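PDB 3PJP: transcription elongation factor SPT6 from Candida glabrata, which binds the phosphorylated C-terminal repeat domain of RNA polymerase II through its tandem SH2 domain and probably acts as a histone H3-H4 chaperone during transcription elongation. Local coordinates for residues 109-114 and 119-124. Residues are numbered along the deposited sequence; the frame is centred on the assembly and turned at random.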
ATOM      1  N   LYS A 109       3.363  15.066  -7.539  1.00 24.05           N
ATOM      2  CA  LYS A 109       3.166  14.213  -8.699  1.00 23.83           C
ATOM      3  C   LYS A 109       2.090  13.149  -8.492  1.00 21.50           C
ATOM      4  O   LYS A 109       1.904  12.276  -9.342  1.00 24.30           O
ATOM      5  CB  LYS A 109       4.486  13.588  -9.150  1.00 24.45           C
ATOM      6  CG  LYS A 109       5.504  14.615  -9.624  1.00 31.19           C
ATOM      7  CD  LYS A 109       6.640  13.967 -10.401  1.00 38.47           C
ATOM      8  CE  LYS A 109       7.701  14.995 -10.777  1.00 42.18           C
ATOM      9  NZ  LYS A 109       8.336  15.603  -9.567  1.00 47.95           N
ATOM     10  N   PHE A 110       1.367  13.222  -7.378  1.00 21.01           N
ATOM     11  CA  PHE A 110       0.241  12.325  -7.193  1.00 18.96           C
ATOM     12  C   PHE A 110      -1.006  12.887  -7.860  1.00 18.86           C
ATOM     13  O   PHE A 110      -1.370  14.045  -7.654  1.00 20.32           O
ATOM     14  CB  PHE A 110      -0.055  12.059  -5.711  1.00 19.24           C
ATOM     15  CG  PHE A 110      -1.264  11.194  -5.506  1.00 19.16           C
ATOM     16  CD1 PHE A 110      -1.167   9.814  -5.618  1.00 22.31           C
ATOM     17  CD2 PHE A 110      -2.506  11.763  -5.282  1.00 19.62           C
ATOM     18  CE1 PHE A 110      -2.290   9.013  -5.467  1.00 20.78           C
ATOM     19  CE2 PHE A 110      -3.635  10.968  -5.120  1.00 22.52           C
ATOM     20  CZ  PHE A 110      -3.523   9.590  -5.213  1.00 17.42           C
ATOM     21  N   LYS A 111      -1.658  12.064  -8.669  1.00 19.09           N
ATOM     22  CA  LYS A 111      -2.899  12.478  -9.315  1.00 21.81           C
ATOM     23  C   LYS A 111      -4.076  11.724  -8.738  1.00 20.74           C
ATOM     24  O   LYS A 111      -4.052  10.496  -8.624  1.00 22.87           O
ATOM     25  CB  LYS A 111      -2.839  12.238 -10.818  1.00 22.21           C
ATOM     26  CG  LYS A 111      -1.955  13.204 -11.568  1.00 22.69           C
ATOM     27  CD  LYS A 111      -2.459  14.628 -11.442  1.00 27.62           C
ATOM     28  CE  LYS A 111      -1.678  15.559 -12.360  1.00 36.33           C
ATOM     29  NZ  LYS A 111      -2.071  16.984 -12.178  1.00 41.01           N
ATOM     30  N   ALA A 112      -5.101  12.464  -8.346  1.00 22.84           N
ATOM     31  CA  ALA A 112      -6.338  11.831  -7.970  1.00 26.91           C
ATOM     32  C   ALA A 112      -6.965  11.510  -9.310  1.00 28.62           C
ATOM     33  O   ALA A 112      -6.683  12.171 -10.312  1.00 38.03           O
ATOM     34  CB  ALA A 112      -7.213  12.780  -7.161  1.00 32.65           C
ATOM     35  N   GLY A 113      -7.793  10.486  -9.351  1.00 33.92           N
ATOM     36  CA  GLY A 113      -8.394  10.121 -10.614  1.00 29.36           C
ATOM     37  C   GLY A 113      -7.933   8.754 -11.059  1.00 22.49           C
ATOM     38  O   GLY A 113      -6.974   8.192 -10.524  1.00 20.51           O
ATOM     39  N   THR A 114      -8.629   8.224 -12.053  1.00 20.36           N
ATOM     40  CA  THR A 114      -8.479   6.837 -12.452  1.00 19.94           C
ATOM     41  C   THR A 114      -7.317   6.648 -13.398  1.00 20.70           C
ATOM     42  O   THR A 114      -6.744   7.614 -13.896  1.00 19.77           O
ATOM     43  CB  THR A 114      -9.715   6.378 -13.211  1.00 26.08           C
ATOM     44  OG1 THR A 114      -9.829   7.153 -14.410  1.00 23.06           O
ATOM     45  CG2 THR A 114     -10.970   6.575 -12.360  1.00 25.18           C
ATOM     46  N   VAL A 119      -3.755   8.552 -17.706  1.00 19.86           N
ATOM     47  CA  VAL A 119      -3.216   8.273 -19.033  1.00 19.81           C
ATOM     48  C   VAL A 119      -3.564   9.395 -20.002  1.00 25.07           C
ATOM     49  O   VAL A 119      -2.710   9.843 -20.758  1.00 22.66           O
ATOM     50  CB  VAL A 119      -3.721   6.933 -19.594  1.00 19.70           C
ATOM     51  CG1 VAL A 119      -3.472   6.856 -21.101  1.00 22.77           C
ATOM     52  CG2 VAL A 119      -3.053   5.769 -18.871  1.00 18.35           C
ATOM     53  N   LYS A 120      -4.815   9.852 -19.974  1.00 22.25           N
ATOM     54  CA  LYS A 120      -5.225  10.957 -20.832  1.00 27.53           C
ATOM     55  C   LYS A 120      -4.493  12.249 -20.477  1.00 28.66           C
ATOM     56  O   LYS A 120      -4.115  13.014 -21.363  1.00 32.51           O
ATOM     57  CB  LYS A 120      -6.744  11.165 -20.790  1.00 32.94           C
ATOM     58  CG  LYS A 120      -7.243  12.243 -21.741  1.00 41.53           C
ATOM     59  CD  LYS A 120      -8.762  12.319 -21.754  1.00 51.92           C
ATOM     60  CE  LYS A 120      -9.253  13.390 -22.721  1.00 60.27           C
ATOM     61  NZ  LYS A 120     -10.738  13.516 -22.706  1.00 67.31           N
ATOM     62  N   PHE A 121      -4.296  12.502 -19.187  1.00 27.64           N
ATOM     63  CA  PHE A 121      -3.583  13.709 -18.787  1.00 26.72           C
ATOM     64  C   PHE A 121      -2.166  13.702 -19.353  1.00 31.39           C
ATOM     65  O   PHE A 121      -1.656  14.727 -19.808  1.00 32.99           O
ATOM     66  CB  PHE A 121      -3.546  13.876 -17.273  1.00 30.14           C
ATOM     67  CG  PHE A 121      -2.985  15.194 -16.837  1.00 37.47           C
ATOM     68  CD1 PHE A 121      -3.825  16.260 -16.564  1.00 44.99           C
ATOM     69  CD2 PHE A 121      -1.617  15.378 -16.724  1.00 39.25           C
ATOM     70  CE1 PHE A 121      -3.308  17.481 -16.174  1.00 50.32           C
ATOM     71  CE2 PHE A 121      -1.095  16.597 -16.335  1.00 40.30           C
ATOM     72  CZ  PHE A 121      -1.939  17.648 -16.057  1.00 48.13           C
ATOM     73  N   ILE A 122      -1.540  12.534 -19.334  1.00 27.13           N
ATOM     74  CA  ILE A 122      -0.179  12.385 -19.835  1.00 21.56           C
ATOM     75  C   ILE A 122      -0.097  12.465 -21.361  1.00 27.86           C
ATOM     76  O   ILE A 122       0.799  13.115 -21.896  1.00 28.76           O
ATOM     77  CB  ILE A 122       0.461  11.088 -19.312  1.00 19.04           C
ATOM     78  CG1 ILE A 122       0.749  11.233 -17.819  1.00 22.93           C
ATOM     79  CG2 ILE A 122       1.743  10.768 -20.080  1.00 18.43           C
ATOM     80  CD1 ILE A 122       1.163   9.955 -17.151  1.00 21.95           C
ATOM     81  N   GLU A 123      -1.025  11.812 -22.060  1.00 27.50           N
ATOM     82  CA  GLU A 123      -1.100  11.934 -23.515  1.00 30.40           C
ATOM     83  C   GLU A 123      -1.236  13.403 -23.919  1.00 35.34           C
ATOM     84  O   GLU A 123      -0.461  13.911 -24.728  1.00 35.34           O
ATOM     85  CB  GLU A 123      -2.281  11.136 -24.071  1.00 32.42           C
ATOM     86  CG  GLU A 123      -2.130   9.620 -23.990  1.00 36.57           C
ATOM     87  CD  GLU A 123      -3.391   8.892 -24.429  1.00 44.15           C
ATOM     88  OE1 GLU A 123      -3.392   7.643 -24.460  1.00 41.94           O
ATOM     89  OE2 GLU A 123      -4.388   9.578 -24.744  1.00 52.56           O
ATOM     90  N   ASP A 124      -2.226  14.083 -23.348  1.00 35.44           N
ATOM     91  CA  ASP A 124      -2.436  15.495 -23.648  1.00 40.98           C
ATOM     92  C   ASP A 124      -1.190  16.325 -23.343  1.00 42.63           C
ATOM     93  O   ASP A 124      -0.762  17.132 -24.166  1.00 44.64           O
ATOM     94  CB  ASP A 124      -3.639  16.044 -22.878  1.00 38.60           C
ATOM     95  CG  ASP A 124      -4.949  15.443 -23.337  1.00 41.09           C
ATOM     96  OD1 ASP A 124      -4.967  14.776 -24.394  1.00 39.24           O
ATOM     97  OD2 ASP A 124      -5.970  15.642 -22.644  1.00 45.89           O
TER
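Lys111 and Phe121 meet at the surface, side chain against side chain, crossing at about a right angle. Coming along the chain, Lys109 and Lys111 make backbone hydrogen bonds to Phe137 on strand 134-139, while Phe110 between them packs against Leu139 and Phe147. At Lys111 the side chain sets off toward the helix, bends at chi2 (-62°) and then runs extended, which lays its last two atoms over one face of the Phe121 ring. Lys111 CE sits 4.2 Å from the centroid of the Phe121 ring and makes a CH-pi contact. Lys111 NZ lies 4.3 Å from the Phe121 centroid, 25° off the ring normal, as a cation-pi partner, with Phe121 CZ its closest ring atom, 3.9 Å away. Strand 110-111, helix 115-128 and strand 134-139 form the beta-alpha-beta unit that opens the second SH2 fold of the tandem, and this pair ties its edge strand to its helix. Tyr136 of the adjoining strand 134-139 joins in, as a second cation-pi partner of Lys111 and a steeply inclined ring beside Phe121. Past Gly113, Thr114 takes the N-cap position just before helix 115-128, its OG1 capping a backbone N in the helix's first turn, and Ile122 faces the sheet, touching Val134 and Ile150.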